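Local structure of purine nucleoside phosphorylase (Bacillus licheniformis, 6DZD) at residues A[93-96]-A[97-100]; A[73-77]-A[78-82]; A[137-140]-A[141-144]; A[58-61]-A[62-66]. The protein probably splits purine nucleosides with phosphate into ribose 1-phosphate and the free base, and may also deaminate adenosine. All coordinates share one frame; numbering follows the deposited sequence.

Interaction 1 of 4, residues A[93-96]-A[97-100]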
loop_
_atom_site.group_PDB
_atom_site.type_symbol
_atom_site.label_atom_id
_atom_site.label_comp_id
_atom_site.label_asym_id
_atom_site.label_seq_id
_atom_site.Cartn_x
_atom_site.Cartn_y
_atom_site.Cartn_z
ATOM N N LYS A 93 8.309 -12.725 -3.968
ATOM C CA LYS A 93 7.354 -13.459 -4.788
ATOM C C LYS A 93 6.714 -14.522 -3.901
ATOM O O LYS A 93 7.347 -15.536 -3.579
ATOM C CB LYS A 93 8.039 -14.069 -6.006
ATOM C CG LYS A 93 7.161 -14.991 -6.769
ATOM C CD LYS A 93 7.734 -15.336 -8.140
ATOM C CE LYS A 93 6.689 -16.101 -8.952
ATOM N NZ LYS A 93 7.169 -16.577 -10.269
ATOM N N VAL A 94 5.454 -14.299 -3.522
ATOM C CA VAL A 94 4.776 -15.165 -2.564
ATOM C C VAL A 94 4.327 -16.449 -3.249
ATOM O O VAL A 94 3.668 -16.409 -4.293
ATOM C CB VAL A 94 3.589 -14.427 -1.923
ATOM C CG1 VAL A 94 2.969 -15.276 -0.843
ATOM C CG2 VAL A 94 4.049 -13.102 -1.345
ATOM N N THR A 95 4.671 -17.593 -2.655
ATOM C CA THR A 95 4.260 -18.905 -3.164
ATOM C C THR A 95 3.427 -19.635 -2.112
ATOM O O THR A 95 3.218 -19.136 -0.998
ATOM C CB THR A 95 5.463 -19.757 -3.582
ATOM O OG1 THR A 95 6.199 -20.148 -2.416
ATOM C CG2 THR A 95 6.380 -18.976 -4.530
ATOM N N ASP A 96 2.974 -20.847 -2.474
ATOM C CA ASP A 96 2.102 -21.620 -1.583
ATOM C C ASP A 96 2.733 -21.828 -0.219
ATOM O O ASP A 96 2.051 -21.751 0.803
ATOM C CB ASP A 96 1.801 -23.003 -2.162
ATOM C CG ASP A 96 0.711 -22.998 -3.210
ATOM O OD1 ASP A 96 0.009 -21.971 -3.391
ATOM O OD2 ASP A 96 0.558 -24.060 -3.862
ATOM N N GLY A 97 4.032 -22.104 -0.187
ATOM C CA GLY A 97 4.702 -22.312 1.080
ATOM C C GLY A 97 4.646 -21.121 2.010
ATOM O O GLY A 97 4.711 -21.292 3.226
ATOM N N ASP A 98 4.508 -19.908 1.467
ATOM C CA ASP A 98 4.437 -18.702 2.284
ATOM C C ASP A 98 3.099 -18.522 2.954
ATOM O O ASP A 98 2.931 -17.542 3.688
ATOM C CB ASP A 98 4.682 -17.440 1.456
ATOM C CG ASP A 98 6.091 -17.331 0.956
ATOM O OD1 ASP A 98 7.032 -17.593 1.734
ATOM O OD2 ASP A 98 6.237 -16.980 -0.231
ATOM N N ARG A 99 2.134 -19.389 2.669
ATOM C CA ARG A 99 0.782 -19.208 3.175
ATOM C C ARG A 99 0.799 -19.013 4.679
ATOM O O ARG A 99 1.651 -19.563 5.387
ATOM C CB ARG A 99 -0.075 -20.413 2.828
ATOM C CG ARG A 99 -1.164 -20.134 1.846
ATOM C CD ARG A 99 -1.869 -21.435 1.486
ATOM N NE ARG A 99 -3.001 -21.113 0.649
ATOM C CZ ARG A 99 -2.912 -20.954 -0.660
ATOM N NH1 ARG A 99 -1.742 -21.114 -1.258
ATOM N NH2 ARG A 99 -3.985 -20.629 -1.359
ATOM N N ALA A 100 -0.115 -18.169 5.150
ATOM C CA ALA A 100 -0.363 -17.882 6.563
ATOM C C ALA A 100 0.817 -17.203 7.262
ATOM O O ALA A 100 0.749 -16.963 8.474
ATOM C CB ALA A 100 -0.761 -19.153 7.332
HETATM O O HOH W 1 5.788 -22.885 -2.558
#
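Thr95 and Asp96 turn their carbonyls onto the backbone three residues ahead, so the chain from 95 to 99 winds through one tight 3-10 turn. Asp98 N donates to Thr95 O at 2.9 Å, and Arg99 N follows one step later by bonding to Asp96 O at 3.0 Å. In both bonds the donor sits well above the plane of the carbonyl.

Asp98 then reaches back across the start of the turn. With its CG beside its own backbone N (chi1 -68°), OD2 accepts Thr95 N at 3.0 Å in a nearly straight bond, N-H...O 165°, met on the anti side of the carboxylate. The same oxygen also bonds His92 NE2. Val94 packs against the stem of this side chain, its CG1 3.6 Å from Asp98 CB. Thr95 turns its hydroxyl to a water instead: OG1 lies 2.8 Å from the water oxygen, which in turn accepts Gly97 N.

Asp96 and Arg99 run alongside each other, pointing the same way. Their salt bridge joins OD1 of Asp96 to NH1 of Arg99 at 2.9 Å, but the carboxylate and guanidinium planes stand 69° apart and the hydrogen bond within it is weak. Each group has another ionic partner, Asp96 OD2 at Arg120 and Arg99 NE at Asp79, so charges alternate along this surface. This is a 3-10 turn in the loop between strands 91-93 and 115-118, with an aspartate side chain closing back on the backbone N three residues earlier.

Interaction 2 of 4, residues A[73-77]-A[78-82]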
loop_
_atom_site.group_PDB
_atom_site.type_symbol
_atom_site.label_atom_id
_atom_site.label_comp_id
_atom_site.label_asym_id
_atom_site.label_seq_id
_atom_site.Cartn_x
_atom_site.Cartn_y
_atom_site.Cartn_z
ATOM N N LEU A 73 -14.470 -10.776 2.643
ATOM C CA LEU A 73 -13.978 -11.222 1.346
ATOM C C LEU A 73 -14.198 -12.713 1.113
ATOM O O LEU A 73 -13.720 -13.249 0.103
ATOM C CB LEU A 73 -12.494 -10.875 1.218
ATOM C CG LEU A 73 -12.160 -9.392 1.369
ATOM C CD1 LEU A 73 -10.685 -9.220 1.654
ATOM C CD2 LEU A 73 -12.522 -8.636 0.117
ATOM N N LYS A 74 -14.896 -13.388 2.025
ATOM C CA LYS A 74 -15.208 -14.812 1.907
ATOM C C LYS A 74 -13.937 -15.604 1.631
ATOM O O LYS A 74 -13.846 -16.370 0.670
ATOM C CB LYS A 74 -16.280 -15.065 0.834
ATOM N N THR A 75 -12.942 -15.392 2.498
ATOM C CA THR A 75 -11.660 -16.081 2.431
ATOM C C THR A 75 -11.280 -16.559 3.821
ATOM O O THR A 75 -11.946 -16.259 4.817
ATOM C CB THR A 75 -10.534 -15.185 1.884
ATOM O OG1 THR A 75 -10.308 -14.073 2.776
ATOM C CG2 THR A 75 -10.873 -14.669 0.491
ATOM N N ASP A 76 -10.184 -17.303 3.874
ATOM C CA ASP A 76 -9.605 -17.775 5.116
ATOM C C ASP A 76 -8.311 -17.031 5.402
ATOM O O ASP A 76 -7.448 -16.914 4.525
ATOM C CB ASP A 76 -9.317 -19.264 5.019
ATOM C CG ASP A 76 -9.217 -19.927 6.369
ATOM O OD1 ASP A 76 -8.695 -19.292 7.315
ATOM O OD2 ASP A 76 -9.679 -21.091 6.477
ATOM N N LEU A 77 -8.141 -16.610 6.659
ATOM C CA LEU A 77 -6.931 -15.901 7.054
ATOM C C LEU A 77 -5.687 -16.771 6.918
ATOM O O LEU A 77 -4.572 -16.238 6.853
ATOM C CB LEU A 77 -7.075 -15.418 8.498
ATOM C CG LEU A 77 -6.180 -14.264 8.948
ATOM C CD1 LEU A 77 -6.362 -13.073 8.026
ATOM C CD2 LEU A 77 -6.452 -13.887 10.390
ATOM N N HIS A 78 -5.857 -18.091 6.838
ATOM C CA HIS A 78 -4.736 -18.997 6.616
ATOM C C HIS A 78 -4.092 -18.809 5.255
ATOM O O HIS A 78 -2.919 -19.155 5.086
ATOM C CB HIS A 78 -5.198 -20.450 6.776
ATOM C CG HIS A 78 -5.537 -20.811 8.188
ATOM N ND1 HIS A 78 -6.720 -20.434 8.787
ATOM C CD2 HIS A 78 -4.831 -21.479 9.132
ATOM C CE1 HIS A 78 -6.737 -20.868 10.036
ATOM N NE2 HIS A 78 -5.604 -21.510 10.268
ATOM N N ASP A 79 -4.830 -18.283 4.281
ATOM C CA ASP A 79 -4.313 -18.066 2.938
ATOM C C ASP A 79 -3.846 -16.623 2.727
ATOM O O ASP A 79 -3.712 -16.176 1.579
ATOM C CB ASP A 79 -5.364 -18.453 1.898
ATOM C CG ASP A 79 -5.891 -19.866 2.095
ATOM O OD1 ASP A 79 -5.080 -20.798 2.314
ATOM O OD2 ASP A 79 -7.133 -20.034 2.034
ATOM N N TRP A 80 -3.588 -15.892 3.810
ATOM C CA TRP A 80 -3.076 -14.537 3.735
ATOM C C TRP A 80 -1.579 -14.509 4.064
ATOM O O TRP A 80 -1.060 -15.370 4.784
ATOM C CB TRP A 80 -3.840 -13.618 4.689
ATOM C CG TRP A 80 -5.233 -13.345 4.265
ATOM C CD1 TRP A 80 -6.232 -14.263 4.088
ATOM C CD2 TRP A 80 -5.801 -12.065 3.954
ATOM N NE1 TRP A 80 -7.381 -13.633 3.682
ATOM C CE2 TRP A 80 -7.145 -12.284 3.591
ATOM C CE3 TRP A 80 -5.305 -10.759 3.946
ATOM C CZ2 TRP A 80 -8.001 -11.242 3.221
ATOM C CZ3 TRP A 80 -6.162 -9.720 3.581
ATOM C CH2 TRP A 80 -7.497 -9.973 3.228
ATOM N N VAL A 81 -0.883 -13.502 3.522
ATOM C CA VAL A 81 0.552 -13.336 3.728
ATOM C C VAL A 81 0.854 -11.881 4.062
ATOM O O VAL A 81 0.458 -10.975 3.319
ATOM C CB VAL A 81 1.364 -13.771 2.495
ATOM C CG1 VAL A 81 2.821 -13.577 2.768
ATOM C CG2 VAL A 81 1.050 -15.220 2.135
ATOM N N PHE A 82 1.605 -11.670 5.147
ATOM C CA PHE A 82 1.923 -10.353 5.682
ATOM C C PHE A 82 3.433 -10.145 5.695
ATOM O O PHE A 82 4.210 -11.100 5.606
ATOM C CB PHE A 82 1.328 -10.187 7.103
ATOM C CG PHE A 82 -0.165 -9.965 7.114
ATOM C CD1 PHE A 82 -1.036 -10.978 6.717
ATOM C CD2 PHE A 82 -0.700 -8.761 7.514
ATOM C CE1 PHE A 82 -2.414 -10.777 6.712
ATOM C CE2 PHE A 82 -2.076 -8.563 7.517
ATOM C CZ PHE A 82 -2.930 -9.571 7.120
HETATM O O HOH W 2 -9.507 -18.281 0.932
#
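The indole of Trp80 is met from two directions, over a face by Leu77 and round its edge by Thr75, Leu73 and the carbonyl of Asp76. Leu77 CD1 hangs over the five-membered ring in a CH-pi contact, 4.1 Å from the centroid. Within the ring plane, NE1 of Trp80 donates to Thr75 OG1 at 3.1 Å, a hydroxyl also bonded to Ala70 O. Farther round, Leu73 CD1 abuts the CH2 corner of Trp80 at 3.6 Å.

Asp76 and His78 form a second pair, exposed and more polar. Asp76 CG stands anti to its backbone N (chi1 -158°), which carries OD1 forward to take two hydrogens from one face of the carboxylate: His78 ND1 comes to it at 2.7 Å and His78 N at 3.1 Å. The imidazole keeps OD1 in its own plane, while ring and carboxylate stand almost perpendicular (89°). The two donors hold OD1 in place between the ring and the backbone of His78.

An alanine in place of Trp80 would probably leave Thr75 OG1 without its indole donor and open a gap between Leu73 and Leu77.

The segment is a helix-to-strand connection: a Schellman motif with Lys74 as its C-prime residue ends helix 59-72, and a short turn, closed by Asp79 N to Asp76 O and Trp80 N to Leu77 O, leads into edge strand 80-82.

Interaction 3 of 4, residues A[137-140]-A[141-144]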
loop_
_atom_site.group_PDB
_atom_site.type_symbol
_atom_site.label_atom_id
_atom_site.label_comp_id
_atom_site.label_asym_id
_atom_site.label_seq_id
_atom_site.Cartn_x
_atom_site.Cartn_y
_atom_site.Cartn_z
ATOM N N PHE A 137 -0.725 -3.521 -8.352
ATOM C CA PHE A 137 -0.200 -3.904 -9.652
ATOM C C PHE A 137 -1.012 -5.075 -10.160
ATOM O O PHE A 137 -1.182 -6.064 -9.446
ATOM C CB PHE A 137 1.272 -4.312 -9.576
ATOM C CG PHE A 137 2.184 -3.251 -9.045
ATOM C CD1 PHE A 137 2.307 -3.048 -7.672
ATOM C CD2 PHE A 137 2.951 -2.490 -9.913
ATOM C CE1 PHE A 137 3.169 -2.084 -7.182
ATOM C CE2 PHE A 137 3.815 -1.537 -9.452
ATOM C CZ PHE A 137 3.931 -1.327 -8.087
ATOM N N TYR A 138 -1.453 -4.998 -11.407
ATOM C CA TYR A 138 -2.217 -6.089 -11.984
ATOM C C TYR A 138 -1.866 -6.233 -13.452
ATOM O O TYR A 138 -1.962 -5.263 -14.211
ATOM C CB TYR A 138 -3.712 -5.848 -11.802
ATOM C CG TYR A 138 -4.563 -6.895 -12.453
ATOM C CD1 TYR A 138 -4.169 -8.237 -12.483
ATOM C CD2 TYR A 138 -5.769 -6.550 -13.038
ATOM C CE1 TYR A 138 -4.964 -9.191 -13.084
ATOM C CE2 TYR A 138 -6.565 -7.501 -13.642
ATOM C CZ TYR A 138 -6.163 -8.808 -13.659
ATOM O OH TYR A 138 -6.975 -9.722 -14.250
ATOM N N ASP A 139 -1.435 -7.434 -13.839
ATOM C CA ASP A 139 -1.228 -7.789 -15.241
ATOM C C ASP A 139 -2.281 -8.809 -15.657
ATOM O O ASP A 139 -2.164 -9.995 -15.320
ATOM C CB ASP A 139 0.180 -8.347 -15.458
ATOM C CG ASP A 139 0.489 -8.632 -16.924
ATOM O OD1 ASP A 139 -0.442 -8.746 -17.744
ATOM O OD2 ASP A 139 1.684 -8.758 -17.255
ATOM N N PRO A 140 -3.303 -8.421 -16.410
ATOM C CA PRO A 140 -4.337 -9.395 -16.780
ATOM C C PRO A 140 -3.868 -10.405 -17.793
ATOM O O PRO A 140 -4.501 -11.454 -17.919
ATOM C CB PRO A 140 -5.466 -8.525 -17.333
ATOM C CG PRO A 140 -4.827 -7.235 -17.717
ATOM C CD PRO A 140 -3.536 -7.087 -16.985
ATOM N N VAL A 141 -2.791 -10.121 -18.525
ATOM C CA VAL A 141 -2.241 -11.081 -19.481
ATOM C C VAL A 141 -1.512 -12.203 -18.749
ATOM O O VAL A 141 -1.766 -13.389 -18.995
ATOM C CB VAL A 141 -1.322 -10.370 -20.487
ATOM C CG1 VAL A 141 -0.753 -11.366 -21.448
ATOM C CG2 VAL A 141 -2.087 -9.311 -21.221
ATOM N N ARG A 142 -0.559 -11.845 -17.874
ATOM C CA ARG A 142 0.224 -12.818 -17.110
ATOM C C ARG A 142 -0.490 -13.296 -15.846
ATOM O O ARG A 142 -0.033 -14.271 -15.227
ATOM C CB ARG A 142 1.590 -12.230 -16.712
ATOM C CG ARG A 142 2.535 -11.851 -17.861
ATOM C CD ARG A 142 3.202 -13.053 -18.497
ATOM N NE ARG A 142 2.332 -13.680 -19.487
ATOM C CZ ARG A 142 1.949 -14.952 -19.434
ATOM N NH1 ARG A 142 2.379 -15.713 -18.437
ATOM N NH2 ARG A 142 1.134 -15.464 -20.363
ATOM N N SER A 143 -1.593 -12.636 -15.470
ATOM C CA SER A 143 -2.364 -12.936 -14.259
ATOM C C SER A 143 -1.494 -12.811 -13.011
ATOM O O SER A 143 -1.357 -13.747 -12.211
ATOM C CB SER A 143 -3.025 -14.308 -14.340
ATOM O OG SER A 143 -4.180 -14.185 -15.139
ATOM N N LEU A 144 -0.916 -11.621 -12.866
ATOM C CA LEU A 144 -0.094 -11.261 -11.730
ATOM C C LEU A 144 -0.786 -10.160 -10.944
ATOM O O LEU A 144 -1.311 -9.198 -11.520
ATOM C CB LEU A 144 1.284 -10.771 -12.161
ATOM C CG LEU A 144 2.271 -11.798 -12.713
ATOM C CD1 LEU A 144 3.457 -11.069 -13.358
ATOM C CD2 LEU A 144 2.737 -12.756 -11.624
#
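Asp139 and Leu144 face each other as an antiparallel hydrogen-bonded pair, the two runs of chain pointing 142° apart as they fold back on each other. Asp139 N gives its hydrogen to Leu144 O at 2.9 Å, and Leu144 N returns the bond to Asp139 O at 3.2 Å. The carbonyl of Asp139 also takes a weak bond from Ser143 N.

Ser143 and Leu144 therefore both stand opposite Asp139, a G1 beta bulge, with Ser143 in left-handed helical geometry. The bulge closes the hairpin that joins strand 133-139 to strand 144-150, with residues 140-143 making the loop.

The side chain of Asp139 holds that loop from within. Its CG is anti to the backbone N (chi1 -176°), which brings OD1 to the backbone N-H groups of the turn, where Val141 N binds it at 2.8 Å in an Asx turn. Arg142 N bonds the same oxygen at 3.1 Å; both donors come from one face of the carboxylate, Arg142 N from far above its plane. OD2 is taken by Ser173 OG, and the CG methylene of Arg142 lies alongside it. The arginine chain then bends, carrying its guanidinium away from the aspartate with no salt bridge between them.

Tyr138 approaches edge-on: its CD1 is 3.2 Å from Leu144 O, near the ring plane, while Pro140 N lies over one face of the ring. On the face of the sheet that carries Asp139 and Leu144, Trp167 of helix 159-169 touches both, and Phe137 as well.

Interaction 4 of 4, residues A[58-61]-A[62-66]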
loop_
_atom_site.group_PDB
_atom_site.type_symbol
_atom_site.label_atom_id
_atom_site.label_comp_id
_atom_site.label_asym_id
_atom_site.label_seq_id
_atom_site.Cartn_x
_atom_site.Cartn_y
_atom_site.Cartn_z
ATOM N N HIS A 58 -3.692 -4.395 21.279
ATOM C CA HIS A 58 -4.056 -5.687 21.843
ATOM C C HIS A 58 -4.112 -6.731 20.740
ATOM O O HIS A 58 -4.951 -6.643 19.837
ATOM C CB HIS A 58 -5.396 -5.608 22.565
ATOM C CG HIS A 58 -5.719 -6.840 23.350
ATOM N ND1 HIS A 58 -4.973 -7.248 24.437
ATOM C CD2 HIS A 58 -6.692 -7.771 23.193
ATOM C CE1 HIS A 58 -5.486 -8.363 24.930
ATOM N NE2 HIS A 58 -6.530 -8.702 24.192
ATOM N N GLU A 59 -3.241 -7.737 20.842
ATOM C CA GLU A 59 -3.000 -8.633 19.716
ATOM C C GLU A 59 -4.279 -9.334 19.269
ATOM O O GLU A 59 -4.570 -9.417 18.071
ATOM C CB GLU A 59 -1.924 -9.645 20.092
ATOM C CG GLU A 59 -1.640 -10.624 18.988
ATOM C CD GLU A 59 -0.610 -11.657 19.390
ATOM O OE1 GLU A 59 0.271 -11.314 20.215
ATOM O OE2 GLU A 59 -0.693 -12.814 18.892
ATOM N N GLN A 60 -5.067 -9.827 20.227
ATOM C CA GLN A 60 -6.305 -10.523 19.900
ATOM C C GLN A 60 -7.275 -9.627 19.142
ATOM O O GLN A 60 -8.056 -10.119 18.322
ATOM C CB GLN A 60 -6.966 -11.066 21.170
ATOM C CG GLN A 60 -8.017 -12.098 20.869
ATOM C CD GLN A 60 -7.625 -12.950 19.658
ATOM O OE1 GLN A 60 -6.669 -13.741 19.717
ATOM N NE2 GLN A 60 -8.351 -12.782 18.543
ATOM N N HIS A 61 -7.276 -8.322 19.429
ATOM C CA HIS A 61 -8.159 -7.415 18.700
ATOM C C HIS A 61 -7.733 -7.283 17.237
ATOM O O HIS A 61 -8.587 -7.220 16.345
ATOM C CB HIS A 61 -8.225 -6.055 19.400
ATOM C CG HIS A 61 -8.993 -6.078 20.694
ATOM N ND1 HIS A 61 -8.978 -5.033 21.591
ATOM C CD2 HIS A 61 -9.789 -7.030 21.243
ATOM C CE1 HIS A 61 -9.727 -5.340 22.638
ATOM N NE2 HIS A 61 -10.236 -6.544 22.449
ATOM N N VAL A 62 -6.422 -7.236 16.970
ATOM C CA VAL A 62 -5.930 -7.109 15.594
ATOM C C VAL A 62 -6.266 -8.356 14.779
ATOM O O VAL A 62 -6.712 -8.269 13.628
ATOM C CB VAL A 62 -4.412 -6.837 15.586
ATOM C CG1 VAL A 62 -3.911 -6.673 14.173
ATOM C CG2 VAL A 62 -4.061 -5.609 16.426
ATOM N N ILE A 63 -6.044 -9.537 15.362
ATOM C CA ILE A 63 -6.382 -10.777 14.674
ATOM C C ILE A 63 -7.879 -10.840 14.392
ATOM O O ILE A 63 -8.308 -11.303 13.322
ATOM C CB ILE A 63 -5.887 -11.979 15.492
ATOM C CG1 ILE A 63 -4.366 -12.098 15.325
ATOM C CG2 ILE A 63 -6.600 -13.240 15.065
ATOM C CD1 ILE A 63 -3.666 -12.791 16.456
ATOM N N ASN A 64 -8.696 -10.349 15.330
ATOM C CA ASN A 64 -10.134 -10.306 15.092
ATOM C C ASN A 64 -10.487 -9.278 14.019
ATOM O O ASN A 64 -11.385 -9.519 13.202
ATOM C CB ASN A 64 -10.878 -10.054 16.400
ATOM C CG ASN A 64 -10.978 -11.314 17.245
ATOM O OD1 ASN A 64 -10.649 -12.407 16.786
ATOM N ND2 ASN A 64 -11.415 -11.163 18.491
ATOM N N ASN A 65 -9.787 -8.139 13.975
ATOM C CA ASN A 65 -10.048 -7.210 12.880
ATOM C C ASN A 65 -9.664 -7.836 11.534
ATOM O O ASN A 65 -10.385 -7.685 10.539
ATOM C CB ASN A 65 -9.271 -5.906 13.083
ATOM C CG ASN A 65 -9.662 -5.172 14.333
ATOM O OD1 ASN A 65 -10.769 -5.321 14.842
ATOM N ND2 ASN A 65 -8.751 -4.346 14.833
ATOM N N ARG A 66 -8.545 -8.576 11.500
ATOM C CA ARG A 66 -8.164 -9.303 10.292
ATOM C C ARG A 66 -9.144 -10.433 9.995
ATOM O O ARG A 66 -9.525 -10.649 8.838
ATOM C CB ARG A 66 -6.737 -9.850 10.424
ATOM C CG ARG A 66 -5.625 -8.795 10.514
ATOM C CD ARG A 66 -4.261 -9.455 10.624
ATOM N NE ARG A 66 -3.160 -8.512 10.818
ATOM C CZ ARG A 66 -1.868 -8.852 10.818
ATOM N NH1 ARG A 66 -0.920 -7.933 11.005
ATOM N NH2 ARG A 66 -1.514 -10.117 10.632
#
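His61 O accepts Asn65 N at 2.8 Å, the shortest of four successive backbone bonds that wind this first part of helix 59-72. Before it come Val62 N to His58 O, from the N-cap position, Ile63 N to Glu59 O and Asn64 N to Gln60 O.

One turn apart on the outside, Gln60 and Asn64 bring their amides together. In Gln60 the bend at chi2 (35°) folds NE2 back to within 2.9 Å of Asn64 OD1, the two amide planes inclined 54° to each other. Asn64 ND2 bonds Glu41 OE1. Replacing Asn64 by an alanine would probably leave the carboxylate of Glu41 without this amide donor and take from the Gln60 amide the neighbour it lies against.

Next to this pair, Glu59 and Ile63 run side by side: the CG methylene of Glu59 rests 3.9 Å from Ile63 CD1. At the helix start, CD2 of His58 lies over the centre of the His61 ring.

Asn65 bonds Asn50 O, Ser42 OG and Glu41 N through its amide. The chemistry thus divides: backbone bonds build the turn, while the asparagine amides, donating and accepting, tie the first turns of the helix to the loop that precedes it.

Interactions 4, 2 and 1 follow one another along the chain and touch in that order. Helix 59-72, whose first turns make interaction 4, runs on into the connection of 73-82, where Phe82 lies against the guanidinium of Arg66 in a cation-pi contact, and Leu77 CD1 packs 4.0 Å from Arg66 CB. Interaction 1 joins next through the salt bridge of Arg99 NE with Asp79 OD1, 2.7 Å, backed by Val94 CG1 against Val81 CG2 at 3.5 Å. Interaction 3 stands apart on its hairpin, about 6 Å from interaction 1 at the nearest atoms and about 20 Å from interaction 4. All four lie away from the zinc site of Cys189, Cys190, Cys249 and Cys252.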